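Local coordinates for Crh-like protein 5 (Neosartorya fumigata, PDB 6IBU) that cuts chitin and transfers it to 1,6-beta-glucan or to other chitin chains, cross-linking the polysaccharides of the fungal cell wall and septa, at residues 68-73 with 144-149; 74-79 with 137-142. All coordinates share one frame; numbering follows the deposited sequence.

In the fold
Interactions 1 and 2 are two portions of one pairing, between strands 71-78 and 140-146. Their centres lie about 19 Å apart in one eight-stranded antiparallel sheet of the GH16 catalytic domain. Interaction 1 joins the start of the first strand to the end of the second; interaction 2 joins their other ends and is nested inside the loop that interaction 1 closes. That loop carries strand 98-105 of the facing seven-stranded sheet, with Glu98 and Glu102, the probable nucleophile and proton donor. The face bearing Ile144, Met77 and Tyr142 is turned toward that facing sheet of the beta-sandwich, and Met77 and Tyr142 touch Val103 of strand 98-105.

Interaction 1: 68-73 with 144-149; sequences FFFGKA and IDWTKD
With CG of Trp146 trans to its own backbone N (chi1 170°), the indole swings across to residues 68-70, where two phenylalanines receive it differently. Phe68, its CG held between N and the carbonyl carbon (chi1 73°), offers a ring face to the edge of the six-membered indole ring. This is a T-shaped pair with planes at 86°, Phe68 CE2 lying 3.7 Å from Trp146 CE3. Phe70 meets the indole obliquely from over one of its faces, CE1 coming 3.4 Å from Trp146 NE1, whose hydrogen bond goes to the carbonyl of Pro175. The far end of the Phe70 ring reaches the CB of Lys148. This aromatic cluster sits where the antiparallel ladder of the GH16 jelly-roll sandwich begins. Gly71 and Trp146 form its first hydrogen-bonded pair, Gly71 N to Trp146 O and Trp146 N to Gly71 O both measuring 2.8 Å. A second such pair joins Ala73 to Ile144. Between them, on the other face, Lys72 and Asp145 lie side by side; Lys72 CE is 3.5 Å from Asp145 OD1, but NZ stays 4.7 Å from that OD1, too far for a salt bridge. A water donates to OD1 and to Gly71 O.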
ATOM      1  N   PHE A  68      -0.684   9.564  -7.811  1.00 18.46           N
ATOM      2  CA  PHE A  68       0.277  10.662  -7.569  1.00 17.97           C
ATOM      3  C   PHE A  68       1.639  10.201  -8.092  1.00 17.90           C
ATOM      4  O   PHE A  68       1.864   8.996  -8.218  1.00 17.17           O
ATOM      5  CB  PHE A  68       0.218  11.090  -6.107  1.00 17.86           C
ATOM      6  CG  PHE A  68       0.826  10.149  -5.109  1.00 17.88           C
ATOM      7  CD1 PHE A  68       0.159   9.011  -4.712  1.00 17.82           C
ATOM      8  CD2 PHE A  68       2.018  10.475  -4.483  1.00 18.05           C
ATOM      9  CE1 PHE A  68       0.725   8.168  -3.769  1.00 18.66           C
ATOM     10  CE2 PHE A  68       2.580   9.625  -3.553  1.00 18.19           C
ATOM     11  CZ  PHE A  68       1.931   8.480  -3.187  1.00 18.09           C
ATOM     12  N   PHE A  69       2.481  11.157  -8.468  1.00 18.58           N
ATOM     13  CA  PHE A  69       3.766  10.914  -9.157  1.00 17.58           C
ATOM     14  C   PHE A  69       4.865  11.545  -8.331  1.00 17.35           C
ATOM     15  O   PHE A  69       5.141  12.747  -8.516  1.00 20.84           O
ATOM     16  CB  PHE A  69       3.727  11.490 -10.565  1.00 19.06           C
ATOM     17  CG  PHE A  69       4.889  11.111 -11.446  1.00 18.82           C
ATOM     18  CD1 PHE A  69       5.530   9.894 -11.295  1.00 18.79           C
ATOM     19  CD2 PHE A  69       5.307  11.964 -12.449  1.00 18.51           C
ATOM     20  CE1 PHE A  69       6.570   9.538 -12.133  1.00 20.39           C
ATOM     21  CE2 PHE A  69       6.344  11.605 -13.295  1.00 19.87           C
ATOM     22  CZ  PHE A  69       6.966  10.391 -13.135  1.00 20.13           C
ATOM     23  N   PHE A  70       5.453  10.748  -7.452  1.00 16.02           N
ATOM     24  CA  PHE A  70       6.437  11.139  -6.413  1.00 16.04           C
ATOM     25  C   PHE A  70       5.724  11.941  -5.337  1.00 16.53           C
ATOM     26  O   PHE A  70       4.645  12.476  -5.587  1.00 16.63           O
ATOM     27  CB  PHE A  70       7.631  11.892  -7.000  1.00 15.81           C
ATOM     28  CG  PHE A  70       8.423  11.032  -7.947  1.00 16.17           C
ATOM     29  CD1 PHE A  70       9.131   9.952  -7.442  1.00 16.92           C
ATOM     30  CD2 PHE A  70       8.440  11.254  -9.316  1.00 16.79           C
ATOM     31  CE1 PHE A  70       9.841   9.101  -8.270  1.00 16.61           C
ATOM     32  CE2 PHE A  70       9.164  10.407 -10.147  1.00 17.71           C
ATOM     33  CZ  PHE A  70       9.865   9.335  -9.623  1.00 16.90           C
ATOM     34  N   GLY A  71       6.326  11.990  -4.160  1.00 16.74           N
ATOM     35  CA  GLY A  71       5.818  12.760  -3.017  1.00 18.32           C
ATOM     36  C   GLY A  71       5.783  11.893  -1.774  1.00 19.09           C
ATOM     37  O   GLY A  71       6.828  11.339  -1.395  1.00 19.35           O
ATOM     38  N   LYS A  72       4.617  11.750  -1.161  1.00 21.11           N
ATOM     39  CA  LYS A  72       4.503  11.198   0.209  1.00 21.79           C
ATOM     40  C   LYS A  72       3.149  10.514   0.385  1.00 21.37           C
ATOM     41  O   LYS A  72       2.130  11.076  -0.041  1.00 21.24           O
ATOM     42  CB  LYS A  72       4.668  12.341   1.202  1.00 24.58           C
ATOM     43  CG  LYS A  72       4.977  11.902   2.619  1.00 29.47           C
ATOM     44  CD  LYS A  72       4.816  13.015   3.615  1.00 33.05           C
ATOM     45  CE  LYS A  72       5.937  13.064   4.628  1.00 36.71           C
ATOM     46  NZ  LYS A  72       5.651  14.070   5.672  1.00 39.28           N
ATOM     47  N   ALA A  73       3.140   9.352   1.031  1.00 20.84           N
ATOM     48  CA  ALA A  73       1.905   8.704   1.515  1.00 19.97           C
ATOM     49  C   ALA A  73       2.084   8.432   3.012  1.00 19.26           C
ATOM     50  O   ALA A  73       3.052   7.771   3.399  1.00 16.54           O
ATOM     51  CB  ALA A  73       1.615   7.472   0.691  1.00 19.91           C
ATOM     52  N   ILE A 144       5.627   6.834   3.722  1.00 13.95           N
ATOM     53  CA  ILE A 144       6.501   6.507   2.564  1.00 14.08           C
ATOM     54  C   ILE A 144       6.847   7.813   1.873  1.00 14.36           C
ATOM     55  O   ILE A 144       5.940   8.430   1.401  1.00 14.53           O
ATOM     56  CB  ILE A 144       5.805   5.535   1.607  1.00 13.90           C
ATOM     57  CG1 ILE A 144       5.517   4.193   2.278  1.00 13.99           C
ATOM     58  CG2 ILE A 144       6.635   5.372   0.340  1.00 13.84           C
ATOM     59  CD1 ILE A 144       4.643   3.273   1.473  1.00 14.44           C
ATOM     60  N   ASP A 145       8.109   8.212   1.900  1.00 16.41           N
ATOM     61  CA  ASP A 145       8.643   9.364   1.136  1.00 17.95           C
ATOM     62  C   ASP A 145       9.214   8.813  -0.165  1.00 16.41           C
ATOM     63  O   ASP A 145      10.014   7.898  -0.131  1.00 15.82           O
ATOM     64  CB  ASP A 145       9.652  10.167   1.951  1.00 20.86           C
ATOM     65  CG  ASP A 145       8.950  11.144   2.898  1.00 26.76           C
ATOM     66  OD1 ASP A 145       8.507  12.254   2.423  1.00 29.27           O
ATOM     67  OD2 ASP A 145       8.799  10.782   4.105  1.00 32.65           O
ATOM     68  N   TRP A 146       8.776   9.346  -1.284  1.00 14.97           N
ATOM     69  CA  TRP A 146       9.068   8.736  -2.591  1.00 16.02           C
ATOM     70  C   TRP A 146       9.583   9.809  -3.540  1.00 17.38           C
ATOM     71  O   TRP A 146       8.816  10.683  -3.943  1.00 19.12           O
ATOM     72  CB  TRP A 146       7.809   8.038  -3.064  1.00 15.77           C
ATOM     73  CG  TRP A 146       7.832   7.553  -4.462  1.00 15.52           C
ATOM     74  CD1 TRP A 146       8.865   6.959  -5.126  1.00 15.63           C
ATOM     75  CD2 TRP A 146       6.697   7.525  -5.331  1.00 15.12           C
ATOM     76  NE1 TRP A 146       8.445   6.595  -6.374  1.00 15.58           N
ATOM     77  CE2 TRP A 146       7.125   6.924  -6.525  1.00 15.57           C
ATOM     78  CE3 TRP A 146       5.379   7.967  -5.211  1.00 15.59           C
ATOM     79  CZ2 TRP A 146       6.277   6.778  -7.610  1.00 15.46           C
ATOM     80  CZ3 TRP A 146       4.531   7.805  -6.272  1.00 15.59           C
ATOM     81  CH2 TRP A 146       4.983   7.220  -7.455  1.00 15.64           C
ATOM     82  N   THR A 147      10.869   9.749  -3.851  1.00 18.30           N
ATOM     83  CA  THR A 147      11.526  10.688  -4.784  1.00 19.38           C
ATOM     84  C   THR A 147      12.225   9.864  -5.845  1.00 20.72           C
ATOM     85  O   THR A 147      12.305   8.649  -5.676  1.00 20.28           O
ATOM     86  CB  THR A 147      12.485  11.618  -4.032  1.00 18.79           C
ATOM     87  OG1 THR A 147      13.649  10.936  -3.575  1.00 17.48           O
ATOM     88  CG2 THR A 147      11.828  12.251  -2.831  1.00 18.90           C
ATOM     89  N   LYS A 148      12.718  10.523  -6.887  1.00 25.43           N
ATOM     90  CA  LYS A 148      13.459   9.848  -7.979  1.00 29.24           C
ATOM     91  C   LYS A 148      14.808   9.361  -7.421  1.00 29.32           C
ATOM     92  O   LYS A 148      15.397   8.484  -8.037  1.00 29.75           O
ATOM     93  CB  LYS A 148      13.536  10.721  -9.239  1.00 31.80           C
ATOM     94  CG  LYS A 148      13.777  12.210  -9.042  1.00 36.15           C
ATOM     95  CD  LYS A 148      13.628  13.030 -10.316  1.00 37.84           C
ATOM     96  CE  LYS A 148      12.198  13.075 -10.819  1.00 39.66           C
ATOM     97  NZ  LYS A 148      11.778  14.448 -11.201  1.00 39.10           N
ATOM     98  N   ASP A 149      15.239   9.842  -6.257  1.00 28.99           N
ATOM     99  CA  ASP A 149      16.528   9.416  -5.657  1.00 30.18           C
ATOM    100  C   ASP A 149      16.338   8.237  -4.690  1.00 26.06           C
ATOM    101  O   ASP A 149      17.274   7.471  -4.557  1.00 23.56           O
ATOM    102  CB  ASP A 149      17.220  10.579  -4.948  1.00 35.50           C
ATOM    103  CG  ASP A 149      17.806  11.626  -5.886  1.00 43.06           C
ATOM    104  OD1 ASP A 149      18.087  11.295  -7.086  1.00 40.66           O
ATOM    105  OD2 ASP A 149      18.028  12.772  -5.397  1.00 50.87           O
TER
HETATM  106  O   HOH W   1       8.740  13.144  -0.098  1.00 20.78           O

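Interaction 2: 74-79 with 137-142; sequences EVVMKA and ETFHTY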
ATOM      1  N   GLU A  74       1.201   8.989   3.828  1.00 20.58           N
ATOM      2  CA  GLU A  74       1.240   8.847   5.298  1.00 21.51           C
ATOM      3  C   GLU A  74      -0.104   8.262   5.747  1.00 21.06           C
ATOM      4  O   GLU A  74      -1.155   8.841   5.429  1.00 20.28           O
ATOM      5  CB  GLU A  74       1.558  10.214   5.887  1.00 26.52           C
ATOM      6  CG  GLU A  74       1.782  10.212   7.385  1.00 29.70           C
ATOM      7  CD  GLU A  74       2.506  11.461   7.857  1.00 33.93           C
ATOM      8  OE1 GLU A  74       3.753  11.497   7.706  1.00 36.65           O
ATOM      9  OE2 GLU A  74       1.823  12.410   8.356  1.00 38.47           O
ATOM     10  N   VAL A  75      -0.081   7.137   6.453  1.00 18.37           N
ATOM     11  CA  VAL A  75      -1.323   6.438   6.861  1.00 17.81           C
ATOM     12  C   VAL A  75      -1.271   6.225   8.367  1.00 16.79           C
ATOM     13  O   VAL A  75      -0.274   5.722   8.857  1.00 16.85           O
ATOM     14  CB  VAL A  75      -1.504   5.121   6.100  1.00 17.37           C
ATOM     15  CG1 VAL A  75      -2.808   4.452   6.490  1.00 17.62           C
ATOM     16  CG2 VAL A  75      -1.433   5.338   4.599  1.00 17.64           C
ATOM     17  N   VAL A  76      -2.302   6.643   9.087  1.00 16.42           N
ATOM     18  CA  VAL A  76      -2.423   6.322  10.542  1.00 17.32           C
ATOM     19  C   VAL A  76      -3.288   5.037  10.639  1.00 17.59           C
ATOM     20  O   VAL A  76      -4.409   5.136  10.150  1.00 15.52           O
ATOM     21  CB  VAL A  76      -2.981   7.547  11.293  1.00 17.84           C
ATOM     22  CG1 VAL A  76      -3.258   7.259  12.758  1.00 17.71           C
ATOM     23  CG2 VAL A  76      -2.044   8.738  11.157  1.00 17.60           C
ATOM     24  N   MET A  77      -2.761   3.853  11.104  1.00 18.36           N
ATOM     25  CA  MET A  77      -3.320   2.467  11.061  1.00 20.31           C
ATOM     26  C   MET A  77      -2.980   1.776  12.381  1.00 18.46           C
ATOM     27  O   MET A  77      -2.004   2.131  13.134  1.00 18.52           O
ATOM     28  CB  MET A  77      -2.792   1.614   9.889  1.00 23.26           C
ATOM     29  CG  MET A  77      -3.104   0.138  10.021  1.00 25.22           C
ATOM     30  SD  MET A  77      -2.555  -0.711   8.625  1.00 41.13           S
ATOM     31  CE  MET A  77      -0.787  -0.738   8.898  1.00 36.44           C
ATOM     32  N   LYS A  78      -4.005   1.084  12.761  1.00 18.27           N
ATOM     33  CA  LYS A  78      -3.923   0.059  13.789  1.00 18.24           C
ATOM     34  C   LYS A  78      -4.206  -1.243  13.076  1.00 15.75           C
ATOM     35  O   LYS A  78      -5.235  -1.358  12.461  1.00 15.20           O
ATOM     36  CB  LYS A  78      -4.897   0.362  14.924  1.00 20.10           C
ATOM     37  CG  LYS A  78      -4.712  -0.625  16.063  1.00 22.56           C
ATOM     38  CD  LYS A  78      -5.448  -0.261  17.308  1.00 24.51           C
ATOM     39  CE  LYS A  78      -6.927  -0.540  17.110  1.00 28.67           C
ATOM     40  NZ  LYS A  78      -7.569  -1.123  18.314  1.00 32.56           N
ATOM     41  N   ALA A  79      -3.284  -2.173  13.121  1.00 15.11           N
ATOM     42  CA  ALA A  79      -3.360  -3.405  12.313  1.00 15.93           C
ATOM     43  C   ALA A  79      -4.368  -4.372  12.935  1.00 16.14           C
ATOM     44  O   ALA A  79      -4.600  -4.332  14.138  1.00 18.24           O
ATOM     45  CB  ALA A  79      -2.001  -4.029  12.198  1.00 15.65           C
ATOM     46  N   GLU A 137      -2.355  -3.188  18.424  1.00 22.22           N
ATOM     47  CA  GLU A 137      -3.018  -2.729  19.664  1.00 28.48           C
ATOM     48  C   GLU A 137      -2.983  -1.219  19.760  1.00 27.48           C
ATOM     49  O   GLU A 137      -3.679  -0.639  20.573  1.00 26.37           O
ATOM     50  CB  GLU A 137      -2.387  -3.413  20.877  1.00 35.23           C
ATOM     51  CG  GLU A 137      -3.407  -4.149  21.751  1.00 43.71           C
ATOM     52  CD  GLU A 137      -3.310  -5.675  21.875  1.00 51.50           C
ATOM     53  OE1 GLU A 137      -2.399  -6.285  21.248  1.00 57.15           O
ATOM     54  OE2 GLU A 137      -4.147  -6.261  22.628  1.00 49.95           O
ATOM     55  N   THR A 138      -2.278  -0.590  18.870  1.00 28.19           N
ATOM     56  CA  THR A 138      -2.148   0.870  18.977  1.00 28.55           C
ATOM     57  C   THR A 138      -2.039   1.445  17.573  1.00 28.36           C
ATOM     58  O   THR A 138      -1.626   0.707  16.736  1.00 27.83           O
ATOM     59  CB  THR A 138      -0.861   1.200  19.710  1.00 30.41           C
ATOM     60  OG1 THR A 138      -0.810   2.600  19.964  1.00 35.21           O
ATOM     61  CG2 THR A 138       0.328   0.822  18.872  1.00 31.06           C
ATOM     62  N   PHE A 139      -2.382   2.703  17.302  1.00 26.89           N
ATOM     63  CA  PHE A 139      -2.186   3.377  15.984  1.00 24.33           C
ATOM     64  C   PHE A 139      -0.719   3.776  15.844  1.00 22.44           C
ATOM     65  O   PHE A 139      -0.095   4.117  16.845  1.00 22.42           O
ATOM     66  CB  PHE A 139      -3.103   4.591  15.876  1.00 24.43           C
ATOM     67  CG  PHE A 139      -4.506   4.177  15.540  1.00 24.04           C
ATOM     68  CD1 PHE A 139      -4.857   3.988  14.220  1.00 22.31           C
ATOM     69  CD2 PHE A 139      -5.434   3.906  16.534  1.00 22.59           C
ATOM     70  CE1 PHE A 139      -6.138   3.595  13.884  1.00 23.93           C
ATOM     71  CE2 PHE A 139      -6.721   3.514  16.197  1.00 23.32           C
ATOM     72  CZ  PHE A 139      -7.072   3.363  14.875  1.00 24.10           C
ATOM     73  N   HIS A 140      -0.195   3.710  14.624  1.00 20.16           N
ATOM     74  CA  HIS A 140       1.129   4.250  14.252  1.00 17.66           C
ATOM     75  C   HIS A 140       0.939   5.038  12.971  1.00 16.30           C
ATOM     76  O   HIS A 140      -0.024   4.787  12.259  1.00 14.58           O
ATOM     77  CB  HIS A 140       2.155   3.129  14.051  1.00 18.26           C
ATOM     78  CG  HIS A 140       2.548   2.458  15.318  1.00 18.56           C
ATOM     79  ND1 HIS A 140       3.374   3.065  16.231  1.00 18.07           N
ATOM     80  CD2 HIS A 140       2.213   1.253  15.829  1.00 18.03           C
ATOM     81  CE1 HIS A 140       3.536   2.251  17.259  1.00 18.55           C
ATOM     82  NE2 HIS A 140       2.828   1.141  17.039  1.00 18.38           N
ATOM     83  N   THR A 141       1.868   5.929  12.680  1.00 16.14           N
ATOM     84  CA  THR A 141       1.883   6.683  11.420  1.00 15.83           C
ATOM     85  C   THR A 141       2.874   5.993  10.496  1.00 14.99           C
ATOM     86  O   THR A 141       4.061   6.035  10.774  1.00 14.39           O
ATOM     87  CB  THR A 141       2.230   8.146  11.658  1.00 16.03           C
ATOM     88  OG1 THR A 141       1.287   8.630  12.602  1.00 16.54           O
ATOM     89  CG2 THR A 141       2.160   8.948  10.386  1.00 16.99           C
ATOM     90  N   TYR A 142       2.382   5.409   9.416  1.00 14.93           N
ATOM     91  CA  TYR A 142       3.227   4.736   8.408  1.00 14.47           C
ATOM     92  C   TYR A 142       3.419   5.708   7.244  1.00 14.18           C
ATOM     93  O   TYR A 142       2.448   6.093   6.591  1.00 12.87           O
ATOM     94  CB  TYR A 142       2.584   3.426   8.003  1.00 14.59           C
ATOM     95  CG  TYR A 142       2.445   2.436   9.127  1.00 15.97           C
ATOM     96  CD1 TYR A 142       3.439   1.506   9.390  1.00 17.02           C
ATOM     97  CD2 TYR A 142       1.302   2.418   9.916  1.00 16.26           C
ATOM     98  CE1 TYR A 142       3.302   0.588  10.420  1.00 17.85           C
ATOM     99  CE2 TYR A 142       1.140   1.487  10.923  1.00 16.33           C
ATOM    100  CZ  TYR A 142       2.135   0.564  11.177  1.00 17.67           C
ATOM    101  OH  TYR A 142       1.978  -0.341  12.191  1.00 16.99           O
TER
HETATM  102  O   HOH W   2      -0.177  -0.129  13.741  1.00 14.10           O
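The carbonyl oxygen of Met77 is held by the backbone N of His140 at 2.8 Å and approached by a water at 3.0 Å, which probably donates to it and also hydrogen-bonds to Tyr142 OH. The CA of Phe139 adds a CH···O contact to the same oxygen. These bonds belong to an antiparallel beta ladder in the GH16 jelly-roll sandwich: Met77 with His140 and Val75 with Tyr142 are its hydrogen-bonded pairs, and Val76 with Thr141 is the non-hydrogen-bonded pair between them. Val75 N to Tyr142 O and Tyr142 N to Val75 O both measure 2.7 Å.

On the face carrying Val75, Met77 and Tyr142, the Met77 chain runs out straight and then bends at its last torsion (chi3 75°), which folds CE over the face of the Tyr142 ring, 4.0 Å from its centroid. Ile89 and Val103 of the opposing sheet pack against both side chains, and Trp101 makes an edge-to-face pair with the tyrosine. The imidazole of His140 is held at both nitrogens, ND1 by Asp156 and NE2 by the carbonyl of Ala133.

On the opposite face, the one bearing Val76 and Thr141, Val76 CG2 touches Thr141 OG1 and Val76 CG1 meets Phe139 CD1. Close by, the methyl CG2 of Thr141 lies against Glu74 CG, while Glu74 OE1 hydrogen-bonds to Thr143 OG1. Past the last ladder pair, the Phe139 ring lies across the root of Lys78, with Lys78 CB 3.5 Å from the ring centroid and only 7° off its normal.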